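Local coordinates for protein diguanylate cyclase (PDB 3IGN) that probably makes the bacterial messenger 3',3'-c-di-GMP from two GTP molecules through its GGDEF domain, which also binds that product, at residues A[71-74]-A[75-79]; A[106-109]-A[110-114]. One frame throughout, in Å; residues are numbered along the deposited sequence.

Interaction 1 (A[71-74]-A[75-79]); sequences DVTR and NNIRQ. With C2E (9,9'-[(2R,3R,3aS,5S,7aR,9R,10R,10aS,12S,14aR)-3,5,10,12-tetrahydroxy-5,12-dioxidooctahydro-2H,7H-difuro[3,2-d:3',2'-j][1,3,7,9,2,8]tetraoxadiphosphacyclododecine-2,9-diyl]bis(2-amino-1,9-dihydro-6H-purin-6-one)), chain C.
Asn75 and Asp71 meet where helix 59-74 of the GGDEF domain ends and the chain turns into the loop that carries Arg78. With Asp81, Arg78 fits the RxxD motif of the product-binding inhibitory site known in this family. The N of Asn75 gives a helical hydrogen bond to Asp71 O (2.9 Å). The Asn75 side chain folds back along the same turn, with CB packed on that carbonyl oxygen. Arg74 CB points away from the loop, yet touches Asn75 N. Arg74 NH1 forms a salt bridge with Asp71 OD1 (3.0 Å), which lies in the guanidinium plane at its edge, and NH2 reaches Thr14 O. Asn76 adds a side-chain bond from ND2 to Val72 O (2.8 Å), nearly in its own amide plane. Ile77 follows, packing its side chain on the helix end. Its CG1 sits between the backbone N and the carbonyl carbon (chi1 68°), which leaves CG1 and CG2 both against Thr73 O. The extended Arg78 side chain reads one guanine of c-di-GMP: NE bonds N7 (3.0 Å, 175°) and NH2 bonds O6 (2.9 Å). NH2 also makes a salt bridge to a phosphate oxygen of a second c-di-GMP. With an alanine here, that guanine would probably lose both donors and the phosphate oxygen its charged mate. Gln79 N donates to phosphate oxygen O1P of the first c-di-GMP at 2.8 Å.

Interaction 2 (A[106-109]-A[110-114]); sequences ICER and IREAI. With C2E (9,9'-[(2R,3R,3aS,5S,7aR,9R,10R,10aS,12S,14aR)-3,5,10,12-tetrahydroxy-5,12-dioxidooctahydro-2H,7H-difuro[3,2-d:3',2'-j][1,3,7,9,2,8]tetraoxadiphosphacyclododecine-2,9-diyl]bis(2-amino-1,9-dihydro-6H-purin-6-one)), chain C.
This is a local contact between successive turns of one helix, residues 100-115 of the GGDEF domain, and one side of it forms part of the c-di-GMP pocket. Three faces of the helix do different work. On the buried face, Ile106 and Ile110 lie side by side and point the same way, with their CD1 atoms 3.8 Å apart. Backbone bonds four residues apart hold the turns together, among them Ile110 N to Ile106 O (3.0 Å) and Glu112 N to Glu108 O (2.8 Å).

On the polar face, Glu108 and Arg111 form a two-pronged salt bridge. The glutamate chain bends at CG (chi2 64°), which brings its carboxylate along the helix surface to the arginine. NE of Arg111 bonds Glu108 OE1 at 2.9 Å, and NH2 bonds OE2 at 2.8 Å. Both bonds are nearly straight and lie in the guanidinium plane. The oxygens, however, are met from above the carboxylate plane, and the two groups are turned 39° apart. Glu112 OE1 comes within 3.9 Å of Glu108 OE2, a like-charge approach that Arg111 probably eases. Arg111 NH1 also pairs with Glu115.

On the ligand side, Arg109 lays one face of its guanidinium against a guanine. The base N3 sits over the centre of the group, 3.2 Å above its plane. NH2 is bonded to Asn76 O and to O6 of the second c-di-GMP, which probably helps to hold the group flat against the guanine.

Around the helix, Cys107 packs on strand 130-136 and Ile110 on strand 90-96, while Ile114 meets Thr69 and Val72 of helix 59-74.

How the interactions relate
Interaction 1 comes first along the chain and interaction 2 follows it, with strands 82-85 and 90-96 between them. Their centres are 10 Å apart, and both belong to the GGDEF domain. The end of helix 59-74 and its following loop lie beside helix 100-115. They touch at several places, among them Val72 CG1 on Ala113 CB at 3.7 Å and Ile77 CG2 on Ile106 CD1 at 3.5 Å. Loop and helix thus supply two arginines to one product site. This is consistent with the inhibitory site of related cyclases, which binds c-di-GMP as a stacked pair.

Interaction 1 (A[71-74]-A[75-79])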
ATOM      1  N   ASP A  71      -5.952   8.882  -2.208  1.00 33.34           N
ATOM      2  CA  ASP A  71      -7.285   9.274  -1.781  1.00 34.72           C
ATOM      3  C   ASP A  71      -8.177   8.056  -1.607  1.00 32.43           C
ATOM      4  O   ASP A  71      -8.924   7.965  -0.634  1.00 32.51           O
ATOM      5  CB  ASP A  71      -7.913  10.250  -2.779  1.00 37.15           C
ATOM      6  CG  ASP A  71      -7.233  11.604  -2.768  1.00 43.82           C
ATOM      7  OD1 ASP A  71      -6.626  11.956  -1.735  1.00 46.13           O
ATOM      8  OD2 ASP A  71      -7.311  12.323  -3.786  1.00 48.15           O
ATOM      9  N   VAL A  72      -8.098   7.119  -2.543  1.00 32.05           N
ATOM     10  CA  VAL A  72      -8.898   5.906  -2.455  1.00 32.35           C
ATOM     11  C   VAL A  72      -8.512   5.159  -1.182  1.00 34.01           C
ATOM     12  O   VAL A  72      -9.371   4.650  -0.459  1.00 33.28           O
ATOM     13  CB  VAL A  72      -8.661   4.985  -3.670  1.00 32.31           C
ATOM     14  CG1 VAL A  72      -9.314   3.634  -3.432  1.00 33.14           C
ATOM     15  CG2 VAL A  72      -9.242   5.629  -4.931  1.00 32.83           C
ATOM     16  N   THR A  73      -7.212   5.112  -0.911  1.00 30.93           N
ATOM     17  CA  THR A  73      -6.696   4.420   0.266  1.00 28.86           C
ATOM     18  C   THR A  73      -7.173   5.108   1.542  1.00 31.24           C
ATOM     19  O   THR A  73      -7.763   4.477   2.418  1.00 29.66           O
ATOM     20  CB  THR A  73      -5.158   4.406   0.255  1.00 28.83           C
ATOM     21  OG1 THR A  73      -4.698   3.779  -0.949  1.00 30.67           O
ATOM     22  CG2 THR A  73      -4.614   3.649   1.466  1.00 28.99           C
ATOM     23  N   ARG A  74      -6.914   6.408   1.630  1.00 32.36           N
ATOM     24  CA  ARG A  74      -7.299   7.197   2.792  1.00 35.66           C
ATOM     25  C   ARG A  74      -8.788   7.084   3.100  1.00 35.85           C
ATOM     26  O   ARG A  74      -9.181   6.978   4.262  1.00 34.81           O
ATOM     27  CB  ARG A  74      -6.924   8.669   2.574  1.00 38.38           C
ATOM     28  CG  ARG A  74      -7.390   9.605   3.684  1.00 44.62           C
ATOM     29  CD  ARG A  74      -7.043  11.054   3.392  1.00 48.62           C
ATOM     30  NE  ARG A  74      -5.602  11.278   3.351  1.00 53.51           N
ATOM     31  CZ  ARG A  74      -4.916  11.553   2.248  1.00 54.04           C
ATOM     32  NH1 ARG A  74      -5.537  11.646   1.079  1.00 55.09           N
ATOM     33  NH2 ARG A  74      -3.605  11.736   2.316  1.00 52.96           N
ATOM     34  N   ASN A  75      -9.616   7.084   2.061  1.00 37.05           N
ATOM     35  CA  ASN A  75     -11.057   7.008   2.251  1.00 41.92           C
ATOM     36  C   ASN A  75     -11.612   5.593   2.355  1.00 41.63           C
ATOM     37  O   ASN A  75     -12.815   5.407   2.510  1.00 43.73           O
ATOM     38  CB  ASN A  75     -11.767   7.760   1.122  1.00 46.37           C
ATOM     39  CG  ASN A  75     -11.396   9.228   1.087  1.00 49.71           C
ATOM     40  OD1 ASN A  75     -11.518   9.929   2.089  1.00 52.57           O
ATOM     41  ND2 ASN A  75     -10.942   9.703  -0.066  1.00 51.15           N
ATOM     42  N   ASN A  76     -10.736   4.597   2.288  1.00 36.50           N
ATOM     43  CA  ASN A  76     -11.168   3.206   2.366  1.00 35.84           C
ATOM     44  C   ASN A  76     -10.618   2.421   3.553  1.00 33.86           C
ATOM     45  O   ASN A  76     -10.973   1.259   3.735  1.00 39.74           O
ATOM     46  CB  ASN A  76     -10.801   2.475   1.070  1.00 37.34           C
ATOM     47  CG  ASN A  76     -11.911   2.516   0.044  1.00 40.53           C
ATOM     48  OD1 ASN A  76     -12.836   1.704   0.085  1.00 42.58           O
ATOM     49  ND2 ASN A  76     -11.831   3.468  -0.882  1.00 39.43           N
ATOM     50  N   ILE A  77      -9.754   3.035   4.354  1.00 29.16           N
ATOM     51  CA  ILE A  77      -9.187   2.327   5.499  1.00 26.71           C
ATOM     52  C   ILE A  77      -9.626   2.950   6.824  1.00 25.53           C
ATOM     53  O   ILE A  77     -10.062   4.094   6.869  1.00 27.56           O
ATOM     54  CB  ILE A  77      -7.639   2.315   5.453  1.00 28.51           C
ATOM     55  CG1 ILE A  77      -7.093   3.728   5.658  1.00 29.36           C
ATOM     56  CG2 ILE A  77      -7.163   1.744   4.124  1.00 31.32           C
ATOM     57  CD1 ILE A  77      -5.572   3.806   5.683  1.00 29.45           C
ATOM     58  N   ARG A  78      -9.492   2.182   7.898  1.00 23.80           N
ATOM     59  CA  ARG A  78      -9.868   2.638   9.234  1.00 24.21           C
ATOM     60  C   ARG A  78      -8.849   3.636   9.752  1.00 25.93           C
ATOM     61  O   ARG A  78      -7.686   3.597   9.370  1.00 24.77           O
ATOM     62  CB  ARG A  78      -9.948   1.443  10.186  1.00 23.72           C
ATOM     63  CG  ARG A  78     -10.951   0.396   9.743  1.00 23.78           C
ATOM     64  CD  ARG A  78     -10.917  -0.868  10.583  1.00 23.24           C
ATOM     65  NE  ARG A  78     -12.037  -1.730  10.198  1.00 23.58           N
ATOM     66  CZ  ARG A  78     -12.315  -2.905  10.752  1.00 25.48           C
ATOM     67  NH1 ARG A  78     -11.559  -3.387  11.726  1.00 24.66           N
ATOM     68  NH2 ARG A  78     -13.361  -3.598  10.326  1.00 27.52           N
ATOM     69  N   GLN A  79      -9.285   4.535  10.624  1.00 27.81           N
ATOM     70  CA  GLN A  79      -8.371   5.518  11.174  1.00 29.84           C
ATOM     71  C   GLN A  79      -7.305   4.803  11.998  1.00 26.48           C
ATOM     72  O   GLN A  79      -6.215   5.325  12.209  1.00 25.98           O
ATOM     73  CB  GLN A  79      -9.133   6.539  12.020  1.00 33.15           C
ATOM     74  CG  GLN A  79      -9.999   5.951  13.120  1.00 35.39           C
ATOM     75  CD  GLN A  79     -10.860   7.008  13.779  1.00 41.07           C
ATOM     76  OE1 GLN A  79     -10.387   8.103  14.089  1.00 40.00           O
ATOM     77  NE2 GLN A  79     -12.131   6.685  13.999  1.00 44.27           N
TER
HETATM   78  P1  C2E C 402     -13.197   4.631  10.603  1.00 36.09           P
HETATM   79  O2P C2E C 402     -12.967   3.148  11.185  1.00 31.48           O
HETATM   80  O1P C2E C 402     -11.978   5.436  10.731  1.00 32.47           O
HETATM   81  O5' C2E C 402     -13.616   4.604   9.066  1.00 42.04           O
HETATM   82  C5' C2E C 402     -13.151   3.681   8.161  1.00 40.57           C
HETATM   83  C4' C2E C 402     -13.690   3.967   6.756  1.00 36.11           C
HETATM   84  O4' C2E C 402     -13.147   2.921   5.947  1.00 33.55           O
HETATM   85  C3' C2E C 402     -15.232   3.860   6.716  1.00 39.97           C
HETATM   86  O3' C2E C 402     -15.984   5.003   6.294  1.00 44.81           O
HETATM   87  C2' C2E C 402     -15.527   2.609   5.902  1.00 39.19           C
HETATM   88  O2' C2E C 402     -16.421   2.840   4.811  1.00 43.91           O
HETATM   89  C1' C2E C 402     -14.186   2.009   5.502  1.00 36.48           C
HETATM   90  N9  C2E C 402     -14.179   0.768   6.297  1.00 34.11           N
HETATM   91  C8  C2E C 402     -13.528   0.550   7.487  1.00 33.36           C
HETATM   92  N7  C2E C 402     -13.749  -0.631   7.929  1.00 30.78           N
HETATM   93  C5  C2E C 402     -14.553  -1.269   7.068  1.00 32.82           C
HETATM   94  C6  C2E C 402     -15.122  -2.564   7.035  1.00 33.63           C
HETATM   95  O6  C2E C 402     -14.908  -3.353   7.934  1.00 32.92           O
HETATM   96  N1  C2E C 402     -15.925  -2.902   5.978  1.00 36.75           N
HETATM   97  C2  C2E C 402     -16.173  -2.003   4.960  1.00 36.64           C
HETATM   98  N2  C2E C 402     -16.979  -2.374   3.915  1.00 36.09           N
HETATM   99  N3  C2E C 402     -15.646  -0.780   4.981  1.00 35.26           N
HETATM  100  C4  C2E C 402     -14.839  -0.386   6.002  1.00 34.37           C
HETATM  101  P11 C2E C 402     -17.344   5.097   7.142  1.00 47.14           P
HETATM  102  O21 C2E C 402     -18.239   3.765   7.029  1.00 41.34           O
HETATM  103  O11 C2E C 402     -18.151   6.262   6.702  1.00 47.11           O
HETATM  104  O5A C2E C 402     -16.853   5.291   8.628  1.00 46.22           O
HETATM  105  C5A C2E C 402     -17.703   5.261   9.694  1.00 40.97           C
HETATM  106  C4A C2E C 402     -16.948   5.505  10.983  1.00 37.90           C
HETATM  107  O4A C2E C 402     -17.891   5.253  12.020  1.00 38.38           O
HETATM  108  C3A C2E C 402     -15.710   4.601  11.166  1.00 38.72           C
HETATM  109  O3A C2E C 402     -14.475   5.290  11.350  1.00 36.87           O
HETATM  110  C2A C2E C 402     -16.063   3.707  12.321  1.00 40.71           C
HETATM  111  O2A C2E C 402     -15.109   3.840  13.372  1.00 44.29           O
HETATM  112  C1A C2E C 402     -17.473   4.068  12.767  1.00 39.12           C
HETATM  113  N91 C2E C 402     -18.198   2.842  12.335  1.00 38.42           N
HETATM  114  C81 C2E C 402     -19.071   2.701  11.278  1.00 37.04           C
HETATM  115  N71 C2E C 402     -19.498   1.480  11.195  1.00 36.62           N
HETATM  116  C51 C2E C 402     -18.943   0.747  12.173  1.00 37.70           C
HETATM  117  C61 C2E C 402     -19.037  -0.612  12.566  1.00 37.86           C
HETATM  118  O61 C2E C 402     -19.745  -1.386  11.944  1.00 39.06           O
HETATM  119  N11 C2E C 402     -18.313  -1.035  13.651  1.00 36.80           N
HETATM  120  C21 C2E C 402     -17.510  -0.157  14.346  1.00 36.51           C
HETATM  121  N21 C2E C 402     -16.805  -0.605  15.427  1.00 38.47           N
HETATM  122  N31 C2E C 402     -17.415   1.118  13.986  1.00 35.72           N
HETATM  123  C41 C2E C 402     -18.110   1.603  12.928  1.00 36.62           C
HETATM  124  O   HOH W   1     -11.316   6.219   5.704  1.00 45.75           O
HETATM  125  O   HOH W   2      -8.236   6.496   7.238  1.00 58.96           O

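Interaction 2 (A[106-109]-A[110-114])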
ATOM      1  N   ILE A 106     -10.082  -5.677   2.942  1.00 28.44           N
ATOM      2  CA  ILE A 106      -9.823  -4.259   2.751  1.00 29.11           C
ATOM      3  C   ILE A 106      -9.008  -4.064   1.476  1.00 29.71           C
ATOM      4  O   ILE A 106      -9.252  -3.126   0.718  1.00 30.75           O
ATOM      5  CB  ILE A 106      -9.078  -3.643   3.989  1.00 29.74           C
ATOM      6  CG1 ILE A 106      -8.185  -2.468   3.569  1.00 32.91           C
ATOM      7  CG2 ILE A 106      -8.273  -4.699   4.703  1.00 28.26           C
ATOM      8  CD1 ILE A 106      -8.927  -1.189   3.250  1.00 35.56           C
ATOM      9  N   CYS A 107      -8.048  -4.951   1.227  1.00 27.44           N
ATOM     10  CA  CYS A 107      -7.239  -4.832   0.023  1.00 27.39           C
ATOM     11  C   CYS A 107      -8.093  -4.960  -1.239  1.00 29.12           C
ATOM     12  O   CYS A 107      -7.956  -4.168  -2.167  1.00 30.70           O
ATOM     13  CB  CYS A 107      -6.116  -5.872   0.038  1.00 25.36           C
ATOM     14  SG  CYS A 107      -4.759  -5.435   1.181  1.00 27.72           S
ATOM     15  N   GLU A 108      -8.986  -5.943  -1.262  1.00 31.05           N
ATOM     16  CA  GLU A 108      -9.864  -6.139  -2.411  1.00 31.88           C
ATOM     17  C   GLU A 108     -10.761  -4.922  -2.617  1.00 32.94           C
ATOM     18  O   GLU A 108     -10.981  -4.492  -3.749  1.00 32.46           O
ATOM     19  CB  GLU A 108     -10.720  -7.388  -2.210  1.00 35.55           C
ATOM     20  CG  GLU A 108     -11.802  -7.600  -3.264  1.00 38.34           C
ATOM     21  CD  GLU A 108     -11.243  -7.830  -4.659  1.00 40.96           C
ATOM     22  OE1 GLU A 108     -10.004  -7.951  -4.805  1.00 39.49           O
ATOM     23  OE2 GLU A 108     -12.052  -7.898  -5.610  1.00 41.85           O
ATOM     24  N   ARG A 109     -11.274  -4.368  -1.521  1.00 32.88           N
ATOM     25  CA  ARG A 109     -12.140  -3.200  -1.606  1.00 33.70           C
ATOM     26  C   ARG A 109     -11.366  -2.058  -2.252  1.00 32.75           C
ATOM     27  O   ARG A 109     -11.901  -1.331  -3.082  1.00 33.39           O
ATOM     28  CB  ARG A 109     -12.634  -2.790  -0.212  1.00 35.39           C
ATOM     29  CG  ARG A 109     -13.797  -1.811  -0.243  1.00 36.63           C
ATOM     30  CD  ARG A 109     -14.439  -1.639   1.132  1.00 36.13           C
ATOM     31  NE  ARG A 109     -13.532  -1.013   2.092  1.00 33.90           N
ATOM     32  CZ  ARG A 109     -13.072  -1.615   3.183  1.00 32.75           C
ATOM     33  NH1 ARG A 109     -13.429  -2.860   3.456  1.00 32.03           N
ATOM     34  NH2 ARG A 109     -12.245  -0.971   3.996  1.00 32.61           N
ATOM     35  N   ILE A 110     -10.096  -1.905  -1.885  1.00 31.52           N
ATOM     36  CA  ILE A 110      -9.279  -0.856  -2.478  1.00 29.34           C
ATOM     37  C   ILE A 110      -8.979  -1.199  -3.943  1.00 30.50           C
ATOM     38  O   ILE A 110      -9.087  -0.340  -4.825  1.00 28.74           O
ATOM     39  CB  ILE A 110      -7.938  -0.662  -1.716  1.00 28.13           C
ATOM     40  CG1 ILE A 110      -8.175   0.093  -0.404  1.00 27.11           C
ATOM     41  CG2 ILE A 110      -6.967   0.124  -2.579  1.00 27.72           C
ATOM     42  CD1 ILE A 110      -6.912   0.316   0.419  1.00 28.06           C
ATOM     43  N   ARG A 111      -8.607  -2.450  -4.206  1.00 33.20           N
ATOM     44  CA  ARG A 111      -8.310  -2.870  -5.579  1.00 34.68           C
ATOM     45  C   ARG A 111      -9.482  -2.559  -6.493  1.00 34.67           C
ATOM     46  O   ARG A 111      -9.310  -1.985  -7.565  1.00 35.71           O
ATOM     47  CB  ARG A 111      -8.043  -4.376  -5.659  1.00 34.26           C
ATOM     48  CG  ARG A 111      -7.486  -4.840  -7.012  1.00 34.58           C
ATOM     49  CD  ARG A 111      -7.687  -6.337  -7.216  1.00 35.98           C
ATOM     50  NE  ARG A 111      -9.106  -6.677  -7.200  1.00 38.22           N
ATOM     51  CZ  ARG A 111      -9.967  -6.331  -8.150  1.00 39.78           C
ATOM     52  NH1 ARG A 111      -9.553  -5.646  -9.208  1.00 37.11           N
ATOM     53  NH2 ARG A 111     -11.250  -6.640  -8.030  1.00 42.03           N
ATOM     54  N   GLU A 112     -10.677  -2.950  -6.066  1.00 35.62           N
ATOM     55  CA  GLU A 112     -11.875  -2.730  -6.865  1.00 37.07           C
ATOM     56  C   GLU A 112     -12.178  -1.250  -7.047  1.00 38.38           C
ATOM     57  O   GLU A 112     -12.565  -0.820  -8.134  1.00 38.73           O
ATOM     58  CB  GLU A 112     -13.071  -3.431  -6.217  1.00 40.27           C
ATOM     59  CG  GLU A 112     -14.211  -3.710  -7.183  1.00 46.90           C
ATOM     60  CD  GLU A 112     -15.323  -4.531  -6.549  1.00 55.86           C
ATOM     61  OE1 GLU A 112     -15.009  -5.401  -5.708  1.00 59.70           O
ATOM     62  OE2 GLU A 112     -16.503  -4.317  -6.901  1.00 58.97           O
ATOM     63  N   ALA A 113     -12.002  -0.467  -5.987  1.00 37.70           N
ATOM     64  CA  ALA A 113     -12.268   0.964  -6.063  1.00 37.78           C
ATOM     65  C   ALA A 113     -11.333   1.613  -7.077  1.00 38.08           C
ATOM     66  O   ALA A 113     -11.715   2.544  -7.785  1.00 36.69           O
ATOM     67  CB  ALA A 113     -12.090   1.606  -4.695  1.00 37.92           C
ATOM     68  N   ILE A 114     -10.105   1.114  -7.147  1.00 38.13           N
ATOM     69  CA  ILE A 114      -9.132   1.651  -8.086  1.00 37.46           C
ATOM     70  C   ILE A 114      -9.466   1.182  -9.501  1.00 37.28           C
ATOM     71  O   ILE A 114      -9.396   1.954 -10.455  1.00 38.92           O
ATOM     72  CB  ILE A 114      -7.699   1.207  -7.717  1.00 38.66           C
ATOM     73  CG1 ILE A 114      -7.319   1.813  -6.359  1.00 38.66           C
ATOM     74  CG2 ILE A 114      -6.725   1.589  -8.830  1.00 38.78           C
ATOM     75  CD1 ILE A 114      -5.942   2.439  -6.291  1.00 38.71           C
TER
HETATM   76  P1  C2E C 402     -13.197   4.631  10.603  1.00 36.09           P
HETATM   77  O2P C2E C 402     -12.967   3.148  11.185  1.00 31.48           O
HETATM   78  O1P C2E C 402     -11.978   5.436  10.731  1.00 32.47           O
HETATM   79  O5' C2E C 402     -13.616   4.604   9.066  1.00 42.04           O
HETATM   80  C5' C2E C 402     -13.151   3.681   8.161  1.00 40.57           C
HETATM   81  C4' C2E C 402     -13.690   3.967   6.756  1.00 36.11           C
HETATM   82  O4' C2E C 402     -13.147   2.921   5.947  1.00 33.55           O
HETATM   83  C3' C2E C 402     -15.232   3.860   6.716  1.00 39.97           C
HETATM   84  O3' C2E C 402     -15.984   5.003   6.294  1.00 44.81           O
HETATM   85  C2' C2E C 402     -15.527   2.609   5.902  1.00 39.19           C
HETATM   86  O2' C2E C 402     -16.421   2.840   4.811  1.00 43.91           O
HETATM   87  C1' C2E C 402     -14.186   2.009   5.502  1.00 36.48           C
HETATM   88  N9  C2E C 402     -14.179   0.768   6.297  1.00 34.11           N
HETATM   89  C8  C2E C 402     -13.528   0.550   7.487  1.00 33.36           C
HETATM   90  N7  C2E C 402     -13.749  -0.631   7.929  1.00 30.78           N
HETATM   91  C5  C2E C 402     -14.553  -1.269   7.068  1.00 32.82           C
HETATM   92  C6  C2E C 402     -15.122  -2.564   7.035  1.00 33.63           C
HETATM   93  O6  C2E C 402     -14.908  -3.353   7.934  1.00 32.92           O
HETATM   94  N1  C2E C 402     -15.925  -2.902   5.978  1.00 36.75           N
HETATM   95  C2  C2E C 402     -16.173  -2.003   4.960  1.00 36.64           C
HETATM   96  N2  C2E C 402     -16.979  -2.374   3.915  1.00 36.09           N
HETATM   97  N3  C2E C 402     -15.646  -0.780   4.981  1.00 35.26           N
HETATM   98  C4  C2E C 402     -14.839  -0.386   6.002  1.00 34.37           C
HETATM   99  P11 C2E C 402     -17.344   5.097   7.142  1.00 47.14           P
HETATM  100  O21 C2E C 402     -18.239   3.765   7.029  1.00 41.34           O
HETATM  101  O11 C2E C 402     -18.151   6.262   6.702  1.00 47.11           O
HETATM  102  O5A C2E C 402     -16.853   5.291   8.628  1.00 46.22           O
HETATM  103  C5A C2E C 402     -17.703   5.261   9.694  1.00 40.97           C
HETATM  104  C4A C2E C 402     -16.948   5.505  10.983  1.00 37.90           C
HETATM  105  O4A C2E C 402     -17.891   5.253  12.020  1.00 38.38           O
HETATM  106  C3A C2E C 402     -15.710   4.601  11.166  1.00 38.72           C
HETATM  107  O3A C2E C 402     -14.475   5.290  11.350  1.00 36.87           O
HETATM  108  C2A C2E C 402     -16.063   3.707  12.321  1.00 40.71           C
HETATM  109  O2A C2E C 402     -15.109   3.840  13.372  1.00 44.29           O
HETATM  110  C1A C2E C 402     -17.473   4.068  12.767  1.00 39.12           C
HETATM  111  N91 C2E C 402     -18.198   2.842  12.335  1.00 38.42           N
HETATM  112  C81 C2E C 402     -19.071   2.701  11.278  1.00 37.04           C
HETATM  113  N71 C2E C 402     -19.498   1.480  11.195  1.00 36.62           N
HETATM  114  C51 C2E C 402     -18.943   0.747  12.173  1.00 37.70           C
HETATM  115  C61 C2E C 402     -19.037  -0.612  12.566  1.00 37.86           C
HETATM  116  O61 C2E C 402     -19.745  -1.386  11.944  1.00 39.06           O
HETATM  117  N11 C2E C 402     -18.313  -1.035  13.651  1.00 36.80           N
HETATM  118  C21 C2E C 402     -17.510  -0.157  14.346  1.00 36.51           C
HETATM  119  N21 C2E C 402     -16.805  -0.605  15.427  1.00 38.47           N
HETATM  120  N31 C2E C 402     -17.415   1.118  13.986  1.00 35.72           N
HETATM  121  C41 C2E C 402     -18.110   1.603  12.928  1.00 36.62           C